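Local coordinates for hypothetical protein MTH1187 (Methanothermobacter thermautotrophicus, PDB 1LXN) that is of unknown function but, as a homotetrameric member of a thiamine-binding protein family, may bind thiamine or a similar small molecule, at residues T3-V8 / G42-A47; I9-C14 / S69-T74; K30-R35 / M54-A59; E48-L53 / I78-D83. One frame throughout, in Å; residues are numbered along the deposited sequence.

Contact 1: residues T3-V8 / G42-A47; sequences TAELTV and GTLLEA
A4 and L45 form a hydrogen-bonded antiparallel pair, L45 N giving to A4 O at 2.7 Å and A4 N to L45 O at 2.9 Å. Two residues along, L6 and T43 repeat the exchange, L6 N to T43 O and T43 N to L6 O, each 2.8 Å. The tight side of this pairing carries A4, L6, T43 and L45. There L6 CB rests against L45 CD1 (4.0 Å), and V57, A60 and L53 of helix 50-66 close over L6 and L45. Strands 2-10 and 42-47 are the central pair in the four-stranded antiparallel sheet of a ferredoxin-like (beta-alpha-beta-beta-alpha-beta) fold, their short segments at 147° to each other. The other side is looser: T3 is buried, but E5, L44 and E46 are partly exposed. With CG anti to its backbone N (chi1 176°), E5 stretches out across L44, whose CD1 lies 4.1 Å from E5 CD, while E5 OE2 forms a salt bridge with K77. Shortening E5 to an alanine is likely to leave K77 without this carboxylate and L44 CD1 without the chain beside it. At the strand end G42 leaves room for T7, its CA 3.8 Å from T7 CG2; a CB on G42 would clash with that methyl.

Contact 2: residues I9-C14 / S69-T74; sequences IPLGTC and SDRVYT
I9 and Y73 exchange backbone bonds as a hydrogen-bonded antiparallel pair where strands 2-10 and 72-79, the first and last of the ferredoxin-like fold, meet at one side of its four-stranded sheet. Y73 N gives to I9 O at 2.8 Å, nearly straight at 168°, and I9 N returns the bond to Y73 O. Beyond them P10 faces V72 as a non-hydrogen-bonded pair, consistent with the proline's lack of an N-H. A further backbone bond runs from L11 N to R71 O at 2.7 Å, the donor almost in line with the carbonyl bond.

The side chains of L11, R71 and Y73 add the next layer. R71 runs extended from CG to NE and passes obliquely by L11, whose CD1 is 3.8 Å from R71 NE and 3.9 Å from Y73 CB. Cutting L11 back to an alanine removes the methyl lying against R71 and Y73 CB, and is likely to set the arginine chain freer to turn.

Farther out, P10 and V72 turn to the side where V64 of helix 50-66 packs on both, and Y21 of helix 19-29 touches P10 and S69. S69 OG sits 3.2 Å from P10 CB and gives a weak bond to R71 O, the carbonyl that L11 N also uses. A water bridges the two segments, donating to L11 O at 2.6 Å and accepting from D70 N.

Contact 3: residues K30-R35 / M54-A59; sequences KKLNVR and MEAVKA
L32 reaches from the loop between helix 19-29 and strand 35-39 onto helix 50-66, and its side chain makes most of this contact. In the ferredoxin-like fold this packs the connection from the first helix to the second strand against the second helix. L32 CB lies 4.1 Å from A56 CB, the first point of touch. At the branch, L32 CG comes nearer to the helix backbone itself, 3.8 Å from A56 CA; the small methyl of A56 lets the leucine approach so closely. The two tips then part along the helix. CD2 runs toward the following turn and meets A59 CB at 4.1 Å, whereas CD1 goes to the preceding residue and lies 4.2 Å from E55 CB. A chi1 of -75° turns CG to the helix, and chi2 (-57°) then sends the two methyls toward E55 and A59.

V34 supplies a second, smaller touch. Its CG1 stands 4.1 Å from A56 CB, so that A56 is met by both loop residues. Between them N33 is the centre of an inverse gamma turn, in which V34 N gives a weak bond to L32 O; this tight bend brings the two side chains to the same helix face. The closest touches are between carbon atoms. The charged end of E55 leads away from the loop to K58, whose NZ forms a salt bridge with E55 OE2 at 2.6 Å, coming from above the carboxylate plane.

The loop is also tied to the start of helix 50-66, because N33 N gives a hydrogen bond to E52 OE1. V34 leans on A47 of strand 42-47, and V57, on the helix, packs on L76 of strand 72-79.

Contact 4: residues E48-L53 / I78-D83; sequences EDLDEL and IDDRRD
The first turn of helix 50-66 meets the end of strand 72-79 and the loop that follows it, in a small apolar contact in which L53 is buried while L50 and I78 are exposed. L53 CD2 lies 4.1 Å from I78 CD1, the two side chains running antiparallel alongside each other. Extension of L53 toward the strand follows from its first torsion, which sets CG opposite the backbone N (chi1 -179°). L50 adds a looser touch, its CD2 4.4 Å from the same I78 CD1.

The other branch of L50 borders a charged pair. L50 CD1 is 4.2 Å from D80 OD2 and 4.3 Å from R82 NH2, reaching the guanidinium edge-on, close to the level of the group. R82 NE gives D80 OD1 a hydrogen bond of 2.8 Å within a salt bridge, received on the syn side of the carboxylate and lying close to the guanidinium plane. A weak second bond, R82 NH2 to D80 OD2, holds the two flat groups together, which probably limits rotation of the guanidinium beside L50.

The helix start is fixed separately. D49 is the N-cap, and its OD1 accepts from E52 N at 2.9 Å with an N-H...O angle of 166°.

Strand 2-10 lies alongside: I2 touches L50, I78 and D80, and A4 touches L53. L53 also packs on L45 and A47 of strand 42-47, so this first helical turn bears on three strands of the sheet.

In the fold
Contacts 1 and 2 share strand 2-10 and belong to one sheet; their centres are about 18 Å apart, yet V8 CG1 meets V72 CG1 at 3.4 Å. Contacts 3 and 4 both use helix 50-66, with centres about 13 Å apart, and CE of the selenomethionine M54 in contact 3 lies 3.5 Å from I78 CD1 in contact 4. Contact 1, its centre about 3 Å from the chain centre, is joined to contacts 3 and 4: R35 O is 3.0 Å from E46 N, a probable hydrogen bond, and L45 CD1 packs 3.7 Å from L53 CD1. Contacts 2 and 4 are the farthest apart, centres about 27 Å, on opposite sides of the chain's centre but linked along strand 72-79.

Contact 1: residues T3-V8 / G42-A47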
loop_
_atom_site.group_PDB
_atom_site.type_symbol
_atom_site.label_atom_id
_atom_site.label_comp_id
_atom_site.label_asym_id
_atom_site.label_seq_id
_atom_site.Cartn_x
_atom_site.Cartn_y
_atom_site.Cartn_z
ATOM N N THR A 3 -3.112 -3.561 9.438
ATOM C CA THR A 3 -3.548 -3.692 8.046
ATOM C C THR A 3 -3.693 -2.296 7.453
ATOM O O THR A 3 -4.081 -1.346 8.139
ATOM C CB THR A 3 -4.905 -4.439 7.901
ATOM O OG1 THR A 3 -5.889 -3.830 8.750
ATOM C CG2 THR A 3 -4.746 -5.918 8.249
ATOM N N ALA A 4 -3.384 -2.170 6.171
ATOM C CA ALA A 4 -3.461 -0.876 5.521
ATOM C C ALA A 4 -3.621 -1.008 4.020
ATOM O O ALA A 4 -3.520 -2.100 3.462
ATOM C CB ALA A 4 -2.193 -0.072 5.834
ATOM N N GLU A 5 -3.876 0.122 3.377
ATOM C CA GLU A 5 -4.004 0.178 1.933
ATOM C C GLU A 5 -3.252 1.404 1.451
ATOM O O GLU A 5 -3.365 2.486 2.031
ATOM C CB GLU A 5 -5.465 0.273 1.492
ATOM C CG GLU A 5 -5.591 0.417 -0.013
ATOM C CD GLU A 5 -7.004 0.219 -0.516
ATOM O OE1 GLU A 5 -7.202 0.299 -1.747
ATOM O OE2 GLU A 5 -7.911 -0.017 0.311
ATOM N N LEU A 6 -2.491 1.234 0.378
ATOM C CA LEU A 6 -1.703 2.322 -0.170
ATOM C C LEU A 6 -1.929 2.511 -1.662
ATOM O O LEU A 6 -1.933 1.544 -2.424
ATOM C CB LEU A 6 -0.219 2.044 0.070
ATOM C CG LEU A 6 0.748 2.992 -0.637
ATOM C CD1 LEU A 6 0.706 4.371 0.025
ATOM C CD2 LEU A 6 2.150 2.399 -0.586
ATOM N N THR A 7 -2.122 3.761 -2.072
ATOM C CA THR A 7 -2.285 4.074 -3.483
ATOM C C THR A 7 -1.364 5.257 -3.754
ATOM O O THR A 7 -1.463 6.297 -3.098
ATOM C CB THR A 7 -3.736 4.478 -3.849
ATOM O OG1 THR A 7 -3.974 5.825 -3.424
ATOM C CG2 THR A 7 -4.746 3.562 -3.161
ATOM N N VAL A 8 -0.436 5.076 -4.686
ATOM C CA VAL A 8 0.493 6.130 -5.065
ATOM C C VAL A 8 0.085 6.477 -6.488
ATOM O O VAL A 8 0.215 5.654 -7.389
ATOM C CB VAL A 8 1.951 5.634 -5.045
ATOM C CG1 VAL A 8 2.899 6.791 -5.342
ATOM C CG2 VAL A 8 2.274 5.019 -3.690
ATOM N N GLY A 42 -5.663 -0.409 -5.219
ATOM C CA GLY A 42 -4.526 -0.015 -4.403
ATOM C C GLY A 42 -3.865 -1.245 -3.810
ATOM O O GLY A 42 -4.420 -2.347 -3.894
ATOM N N THR A 43 -2.685 -1.078 -3.220
ATOM C CA THR A 43 -1.974 -2.201 -2.623
ATOM C C THR A 43 -2.290 -2.379 -1.130
ATOM O O THR A 43 -2.181 -1.441 -0.337
ATOM C CB THR A 43 -0.447 -2.052 -2.805
ATOM O OG1 THR A 43 -0.145 -1.960 -4.200
ATOM C CG2 THR A 43 0.284 -3.258 -2.236
ATOM N N LEU A 44 -2.696 -3.593 -0.767
ATOM C CA LEU A 44 -3.022 -3.938 0.612
ATOM C C LEU A 44 -1.727 -4.284 1.345
ATOM O O LEU A 44 -0.823 -4.872 0.766
ATOM C CB LEU A 44 -3.978 -5.135 0.626
ATOM C CG LEU A 44 -5.491 -4.913 0.454
ATOM C CD1 LEU A 44 -5.775 -3.664 -0.329
ATOM C CD2 LEU A 44 -6.106 -6.136 -0.215
ATOM N N LEU A 45 -1.636 -3.917 2.619
ATOM C CA LEU A 45 -0.430 -4.182 3.392
ATOM C C LEU A 45 -0.694 -4.714 4.794
ATOM O O LEU A 45 -1.756 -4.491 5.377
ATOM C CB LEU A 45 0.393 -2.893 3.531
ATOM C CG LEU A 45 0.834 -2.141 2.267
ATOM C CD1 LEU A 45 1.247 -0.719 2.632
ATOM C CD2 LEU A 45 1.988 -2.882 1.605
ATOM N N GLU A 46 0.299 -5.417 5.322
ATOM C CA GLU A 46 0.265 -5.937 6.682
ATOM C C GLU A 46 1.661 -5.656 7.225
ATOM O O GLU A 46 2.669 -5.938 6.564
ATOM C CB GLU A 46 -0.009 -7.439 6.717
ATOM C CG GLU A 46 -1.359 -7.838 6.172
ATOM C CD GLU A 46 -1.591 -9.330 6.286
ATOM O OE1 GLU A 46 -0.591 -10.068 6.401
ATOM O OE2 GLU A 46 -2.764 -9.763 6.250
ATOM N N ALA A 47 1.719 -5.077 8.415
ATOM C CA ALA A 47 2.996 -4.746 9.030
ATOM C C ALA A 47 2.936 -5.093 10.507
ATOM O O ALA A 47 1.853 -5.208 11.076
ATOM C CB ALA A 47 3.289 -3.255 8.845
#

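Contact 2: residues I9-C14 / S69-T74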
loop_
_atom_site.group_PDB
_atom_site.type_symbol
_atom_site.label_atom_id
_atom_site.label_comp_id
_atom_site.label_asym_id
_atom_site.label_seq_id
_atom_site.Cartn_x
_atom_site.Cartn_y
_atom_site.Cartn_z
ATOM N N ILE A 9 -0.419 7.689 -6.687
ATOM C CA ILE A 9 -0.888 8.101 -8.001
ATOM C C ILE A 9 -0.127 9.294 -8.568
ATOM O O ILE A 9 -0.237 10.407 -8.068
ATOM C CB ILE A 9 -2.396 8.462 -7.948
ATOM C CG1 ILE A 9 -3.183 7.323 -7.288
ATOM C CG2 ILE A 9 -2.925 8.719 -9.351
ATOM C CD1 ILE A 9 -4.675 7.601 -7.126
ATOM N N PRO A 10 0.679 9.067 -9.611
ATOM C CA PRO A 10 1.425 10.184 -10.198
ATOM C C PRO A 10 0.452 11.014 -11.028
ATOM O O PRO A 10 -0.424 10.462 -11.692
ATOM C CB PRO A 10 2.484 9.482 -11.048
ATOM C CG PRO A 10 1.779 8.215 -11.480
ATOM C CD PRO A 10 1.066 7.779 -10.216
ATOM N N LEU A 11 0.597 12.334 -10.969
ATOM C CA LEU A 11 -0.274 13.245 -11.703
ATOM C C LEU A 11 0.492 13.999 -12.803
ATOM O O LEU A 11 1.675 14.288 -12.655
ATOM C CB LEU A 11 -0.898 14.245 -10.725
ATOM C CG LEU A 11 -1.613 13.659 -9.499
ATOM C CD1 LEU A 11 -2.149 14.791 -8.628
ATOM C CD2 LEU A 11 -2.757 12.757 -9.954
ATOM N N GLY A 12 -0.193 14.323 -13.897
ATOM C CA GLY A 12 0.449 15.032 -14.993
ATOM C C GLY A 12 1.442 14.145 -15.723
ATOM O O GLY A 12 2.458 14.610 -16.231
ATOM N N THR A 13 1.119 12.860 -15.784
ATOM C CA THR A 13 1.952 11.835 -16.406
ATOM C C THR A 13 1.912 11.810 -17.947
ATOM O O THR A 13 2.806 11.258 -18.590
ATOM C CB THR A 13 1.537 10.451 -15.809
ATOM O OG1 THR A 13 2.305 10.207 -14.620
ATOM C CG2 THR A 13 1.726 9.324 -16.786
ATOM N N CYS A 14 0.882 12.426 -18.520
ATOM C CA CYS A 14 0.672 12.485 -19.967
ATOM C C CYS A 14 0.501 11.086 -20.537
ATOM O O CYS A 14 0.990 10.767 -21.624
ATOM C CB CYS A 14 1.822 13.207 -20.675
ATOM S SG CYS A 14 1.416 13.912 -22.316
ATOM N N SER A 69 7.965 11.152 -12.065
ATOM C CA SER A 69 6.779 11.969 -11.831
ATOM C C SER A 69 7.107 13.243 -11.062
ATOM O O SER A 69 7.864 13.212 -10.090
ATOM C CB SER A 69 5.725 11.176 -11.063
ATOM O OG SER A 69 4.549 11.951 -10.911
ATOM N N ASP A 70 6.533 14.358 -11.504
ATOM C CA ASP A 70 6.750 15.650 -10.862
ATOM C C ASP A 70 5.673 15.986 -9.833
ATOM O O ASP A 70 5.748 17.020 -9.159
ATOM C CB ASP A 70 6.811 16.757 -11.914
ATOM C CG ASP A 70 8.177 16.858 -12.575
ATOM O OD1 ASP A 70 8.248 17.392 -13.702
ATOM O OD2 ASP A 70 9.176 16.422 -11.962
ATOM N N ARG A 71 4.664 15.126 -9.726
ATOM C CA ARG A 71 3.594 15.336 -8.759
ATOM C C ARG A 71 2.967 14.006 -8.366
ATOM O O ARG A 71 2.363 13.321 -9.189
ATOM C CB ARG A 71 2.522 16.273 -9.325
ATOM C CG ARG A 71 1.472 16.675 -8.293
ATOM C CD ARG A 71 0.463 17.667 -8.840
ATOM N NE ARG A 71 -0.489 18.086 -7.809
ATOM C CZ ARG A 71 -1.433 19.011 -7.986
ATOM N NH1 ARG A 71 -1.557 19.625 -9.157
ATOM N NH2 ARG A 71 -2.260 19.324 -6.989
ATOM N N VAL A 72 3.121 13.640 -7.100
ATOM C CA VAL A 72 2.575 12.384 -6.618
ATOM C C VAL A 72 1.499 12.587 -5.556
ATOM O O VAL A 72 1.684 13.322 -4.578
ATOM C CB VAL A 72 3.698 11.477 -6.068
ATOM C CG1 VAL A 72 3.141 10.116 -5.706
ATOM C CG2 VAL A 72 4.798 11.329 -7.118
ATOM N N TYR A 73 0.362 11.935 -5.776
ATOM C CA TYR A 73 -0.774 12.001 -4.874
ATOM C C TYR A 73 -0.867 10.645 -4.192
ATOM O O TYR A 73 -1.271 9.654 -4.811
ATOM C CB TYR A 73 -2.052 12.267 -5.662
ATOM C CG TYR A 73 -3.268 12.462 -4.788
ATOM C CD1 TYR A 73 -3.450 13.642 -4.064
ATOM C CD2 TYR A 73 -4.241 11.469 -4.688
ATOM C CE1 TYR A 73 -4.573 13.823 -3.268
ATOM C CE2 TYR A 73 -5.366 11.643 -3.890
ATOM C CZ TYR A 73 -5.525 12.818 -3.189
ATOM O OH TYR A 73 -6.647 12.995 -2.416
ATOM N N THR A 74 -0.498 10.602 -2.917
ATOM C CA THR A 74 -0.498 9.352 -2.177
ATOM C C THR A 74 -1.539 9.273 -1.073
ATOM O O THR A 74 -1.740 10.220 -0.300
ATOM C CB THR A 74 0.903 9.087 -1.588
ATOM O OG1 THR A 74 1.822 8.877 -2.662
ATOM C CG2 THR A 74 0.903 7.863 -0.686
HETATM O O HOH W 1 4.101 13.896 -13.449
#

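Contact 3: residues K30-R35 / M54-A59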
loop_
_atom_site.group_PDB
_atom_site.type_symbol
_atom_site.label_atom_id
_atom_site.label_comp_id
_atom_site.label_asym_id
_atom_site.label_seq_id
_atom_site.Cartn_x
_atom_site.Cartn_y
_atom_site.Cartn_z
ATOM N N LYS A 30 8.501 -3.847 -1.568
ATOM C CA LYS A 30 9.034 -5.195 -1.399
ATOM C C LYS A 30 10.338 -5.278 -0.613
ATOM O O LYS A 30 10.678 -6.339 -0.094
ATOM C CB LYS A 30 9.248 -5.843 -2.773
ATOM C CG LYS A 30 7.977 -6.050 -3.569
ATOM C CD LYS A 30 8.267 -6.514 -4.997
ATOM C CE LYS A 30 8.966 -7.865 -5.033
ATOM N NZ LYS A 30 9.223 -8.320 -6.436
ATOM N N LYS A 31 11.071 -4.172 -0.538
ATOM C CA LYS A 31 12.346 -4.163 0.169
ATOM C C LYS A 31 12.221 -4.029 1.683
ATOM O O LYS A 31 13.188 -4.272 2.406
ATOM C CB LYS A 31 13.237 -3.041 -0.367
ATOM C CG LYS A 31 13.460 -3.094 -1.869
ATOM C CD LYS A 31 14.484 -2.057 -2.297
ATOM C CE LYS A 31 14.599 -1.981 -3.814
ATOM N NZ LYS A 31 14.629 -3.341 -4.414
ATOM N N LEU A 32 11.043 -3.636 2.163
ATOM C CA LEU A 32 10.825 -3.479 3.598
ATOM C C LEU A 32 10.195 -4.736 4.169
ATOM O O LEU A 32 9.728 -5.594 3.426
ATOM C CB LEU A 32 9.936 -2.260 3.890
ATOM C CG LEU A 32 10.580 -0.868 3.748
ATOM C CD1 LEU A 32 11.807 -0.778 4.659
ATOM C CD2 LEU A 32 10.988 -0.608 2.310
ATOM N N ASN A 33 10.174 -4.847 5.491
ATOM C CA ASN A 33 9.611 -6.029 6.121
ATOM C C ASN A 33 8.091 -5.986 6.270
ATOM O O ASN A 33 7.563 -6.033 7.377
ATOM C CB ASN A 33 10.265 -6.256 7.483
ATOM C CG ASN A 33 9.943 -7.619 8.055
ATOM O OD1 ASN A 33 9.995 -8.628 7.344
ATOM N ND2 ASN A 33 9.616 -7.666 9.346
ATOM N N VAL A 34 7.392 -5.894 5.143
ATOM C CA VAL A 34 5.933 -5.868 5.147
ATOM C C VAL A 34 5.394 -6.876 4.138
ATOM O O VAL A 34 6.094 -7.268 3.204
ATOM C CB VAL A 34 5.378 -4.477 4.749
ATOM C CG1 VAL A 34 5.898 -3.407 5.699
ATOM C CG2 VAL A 34 5.760 -4.156 3.300
ATOM N N ARG A 35 4.157 -7.311 4.337
ATOM C CA ARG A 35 3.530 -8.222 3.391
ATOM C C ARG A 35 2.596 -7.339 2.578
ATOM O O ARG A 35 2.050 -6.369 3.095
ATOM C CB ARG A 35 2.735 -9.307 4.115
ATOM C CG ARG A 35 3.596 -10.368 4.782
ATOM C CD ARG A 35 2.754 -11.308 5.636
ATOM N NE ARG A 35 3.557 -12.371 6.237
ATOM C CZ ARG A 35 3.122 -13.189 7.191
ATOM N NH1 ARG A 35 1.885 -13.065 7.661
ATOM N NH2 ARG A 35 3.922 -14.131 7.679
HETATM N N MSE A 54 5.374 3.040 7.771
HETATM C CA MSE A 54 5.703 4.387 7.307
HETATM C C MSE A 54 6.931 4.362 6.390
HETATM O O MSE A 54 6.981 5.076 5.389
HETATM C CB MSE A 54 5.970 5.335 8.485
HETATM C CG MSE A 54 4.802 5.530 9.456
HETATM SE SE MSE A 54 3.096 5.837 8.582
HETATM C CE MSE A 54 2.245 4.159 9.028
ATOM N N GLU A 55 7.927 3.553 6.734
ATOM C CA GLU A 55 9.118 3.462 5.900
ATOM C C GLU A 55 8.749 2.859 4.538
ATOM O O GLU A 55 9.270 3.283 3.510
ATOM C CB GLU A 55 10.200 2.609 6.573
ATOM C CG GLU A 55 10.829 3.234 7.822
ATOM C CD GLU A 55 11.479 4.586 7.552
ATOM O OE1 GLU A 55 12.298 4.690 6.608
ATOM O OE2 GLU A 55 11.175 5.549 8.292
ATOM N N ALA A 56 7.855 1.875 4.531
ATOM C CA ALA A 56 7.446 1.256 3.271
ATOM C C ALA A 56 6.663 2.256 2.415
ATOM O O ALA A 56 6.833 2.309 1.193
ATOM C CB ALA A 56 6.602 0.014 3.535
ATOM N N VAL A 57 5.817 3.054 3.061
ATOM C CA VAL A 57 5.024 4.055 2.354
ATOM C C VAL A 57 5.913 5.158 1.789
ATOM O O VAL A 57 5.715 5.589 0.654
ATOM C CB VAL A 57 3.936 4.667 3.277
ATOM C CG1 VAL A 57 3.241 5.850 2.585
ATOM C CG2 VAL A 57 2.906 3.592 3.628
ATOM N N LYS A 58 6.887 5.620 2.570
ATOM C CA LYS A 58 7.796 6.656 2.083
ATOM C C LYS A 58 8.573 6.119 0.889
ATOM O O LYS A 58 8.747 6.810 -0.111
ATOM C CB LYS A 58 8.790 7.089 3.169
ATOM C CG LYS A 58 8.225 8.075 4.180
ATOM C CD LYS A 58 9.274 8.521 5.195
ATOM C CE LYS A 58 9.725 7.366 6.078
ATOM N NZ LYS A 58 10.638 7.808 7.176
ATOM N N ALA A 59 9.032 4.879 0.995
ATOM C CA ALA A 59 9.789 4.260 -0.082
ATOM C C ALA A 59 8.975 4.175 -1.376
ATOM O O ALA A 59 9.484 4.481 -2.457
ATOM C CB ALA A 59 10.250 2.870 0.338
#

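Contact 4: residues E48-L53 / I78-D83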
loop_
_atom_site.group_PDB
_atom_site.type_symbol
_atom_site.label_atom_id
_atom_site.label_comp_id
_atom_site.label_asym_id
_atom_site.label_seq_id
_atom_site.Cartn_x
_atom_site.Cartn_y
_atom_site.Cartn_z
ATOM N N GLU A 48 4.102 -5.261 11.122
ATOM C CA GLU A 48 4.185 -5.590 12.538
ATOM C C GLU A 48 4.238 -4.341 13.407
ATOM O O GLU A 48 3.980 -4.402 14.606
ATOM C CB GLU A 48 5.425 -6.443 12.811
ATOM C CG GLU A 48 5.288 -7.899 12.409
ATOM C CD GLU A 48 6.599 -8.656 12.554
ATOM O OE1 GLU A 48 6.567 -9.908 12.515
ATOM O OE2 GLU A 48 7.659 -7.999 12.699
ATOM N N ASP A 49 4.593 -3.210 12.814
ATOM C CA ASP A 49 4.656 -1.965 13.570
ATOM C C ASP A 49 4.523 -0.761 12.650
ATOM O O ASP A 49 4.741 -0.859 11.445
ATOM C CB ASP A 49 5.956 -1.892 14.384
ATOM C CG ASP A 49 7.199 -1.967 13.518
ATOM O OD1 ASP A 49 7.558 -0.959 12.880
ATOM O OD2 ASP A 49 7.818 -3.045 13.474
ATOM N N LEU A 50 4.157 0.374 13.226
ATOM C CA LEU A 50 3.962 1.594 12.461
ATOM C C LEU A 50 5.210 2.106 11.772
ATOM O O LEU A 50 5.119 2.665 10.679
ATOM C CB LEU A 50 3.373 2.685 13.358
ATOM C CG LEU A 50 1.907 2.425 13.705
ATOM C CD1 LEU A 50 1.445 3.353 14.824
ATOM C CD2 LEU A 50 1.068 2.612 12.443
ATOM N N ASP A 51 6.371 1.922 12.401
ATOM C CA ASP A 51 7.623 2.371 11.805
ATOM C C ASP A 51 7.868 1.719 10.437
ATOM O O ASP A 51 8.123 2.424 9.465
ATOM C CB ASP A 51 8.815 2.090 12.736
ATOM C CG ASP A 51 8.947 3.121 13.860
ATOM O OD1 ASP A 51 8.402 4.239 13.728
ATOM O OD2 ASP A 51 9.618 2.823 14.872
ATOM N N GLU A 52 7.788 0.389 10.357
ATOM C CA GLU A 52 8.010 -0.312 9.087
ATOM C C GLU A 52 7.036 0.166 8.022
ATOM O O GLU A 52 7.428 0.435 6.882
ATOM C CB GLU A 52 7.838 -1.830 9.229
ATOM C CG GLU A 52 9.054 -2.574 9.720
ATOM C CD GLU A 52 10.303 -2.327 8.885
ATOM O OE1 GLU A 52 10.387 -2.799 7.724
ATOM O OE2 GLU A 52 11.208 -1.652 9.412
ATOM N N LEU A 53 5.761 0.245 8.395
ATOM C CA LEU A 53 4.734 0.695 7.471
ATOM C C LEU A 53 5.068 2.078 6.903
ATOM O O LEU A 53 5.054 2.263 5.685
ATOM C CB LEU A 53 3.368 0.721 8.163
ATOM C CG LEU A 53 2.179 1.155 7.299
ATOM C CD1 LEU A 53 2.088 0.299 6.040
ATOM C CD2 LEU A 53 0.903 1.022 8.115
ATOM N N ILE A 78 -4.983 3.284 7.332
ATOM C CA ILE A 78 -4.458 2.377 8.337
ATOM C C ILE A 78 -5.561 1.894 9.274
ATOM O O ILE A 78 -6.319 2.695 9.832
ATOM C CB ILE A 78 -3.370 3.056 9.206
ATOM C CG1 ILE A 78 -2.266 3.643 8.326
ATOM C CG2 ILE A 78 -2.776 2.041 10.175
ATOM C CD1 ILE A 78 -1.199 4.386 9.108
ATOM N N ASP A 79 -5.657 0.581 9.431
ATOM C CA ASP A 79 -6.628 -0.012 10.340
ATOM C C ASP A 79 -5.763 -0.676 11.410
ATOM O O ASP A 79 -5.228 -1.757 11.205
ATOM C CB ASP A 79 -7.486 -1.060 9.625
ATOM C CG ASP A 79 -8.561 -1.656 10.533
ATOM O OD1 ASP A 79 -9.236 -2.614 10.109
ATOM O OD2 ASP A 79 -8.737 -1.166 11.670
ATOM N N ASP A 80 -5.616 -0.010 12.545
ATOM C CA ASP A 80 -4.785 -0.524 13.623
ATOM C C ASP A 80 -5.652 -1.038 14.765
ATOM O O ASP A 80 -6.156 -0.256 15.570
ATOM C CB ASP A 80 -3.860 0.593 14.112
ATOM C CG ASP A 80 -2.783 0.101 15.059
ATOM O OD1 ASP A 80 -2.749 -1.113 15.366
ATOM O OD2 ASP A 80 -1.967 0.944 15.499
ATOM N N ARG A 81 -5.827 -2.355 14.829
ATOM C CA ARG A 81 -6.648 -2.950 15.875
ATOM C C ARG A 81 -5.769 -3.630 16.919
ATOM O O ARG A 81 -5.057 -4.591 16.621
ATOM C CB ARG A 81 -7.636 -3.954 15.270
ATOM C CG ARG A 81 -8.647 -4.476 16.277
ATOM C CD ARG A 81 -9.722 -5.322 15.624
ATOM N NE ARG A 81 -10.729 -5.738 16.595
ATOM C CZ ARG A 81 -11.745 -6.553 16.331
ATOM N NH1 ARG A 81 -11.907 -7.051 15.109
ATOM N NH2 ARG A 81 -12.590 -6.889 17.300
ATOM N N ARG A 82 -5.841 -3.127 18.147
ATOM C CA ARG A 82 -5.033 -3.633 19.248
ATOM C C ARG A 82 -5.677 -4.672 20.174
ATOM O O ARG A 82 -4.974 -5.299 20.970
ATOM C CB ARG A 82 -4.528 -2.450 20.090
ATOM C CG ARG A 82 -3.640 -1.471 19.319
ATOM C CD ARG A 82 -2.418 -2.181 18.760
ATOM N NE ARG A 82 -1.616 -1.343 17.873
ATOM C CZ ARG A 82 -0.630 -0.547 18.276
ATOM N NH1 ARG A 82 -0.317 -0.475 19.566
ATOM N NH2 ARG A 82 0.057 0.166 17.388
ATOM N N ASP A 83 -6.993 -4.860 20.096
ATOM C CA ASP A 83 -7.637 -5.840 20.968
ATOM C C ASP A 83 -7.879 -7.176 20.269
ATOM O O ASP A 83 -8.567 -8.046 20.801
ATOM C CB ASP A 83 -8.958 -5.296 21.540
ATOM C CG ASP A 83 -9.962 -4.906 20.462
ATOM O OD1 ASP A 83 -9.633 -4.995 19.262
ATOM O OD2 ASP A 83 -11.091 -4.498 20.818
#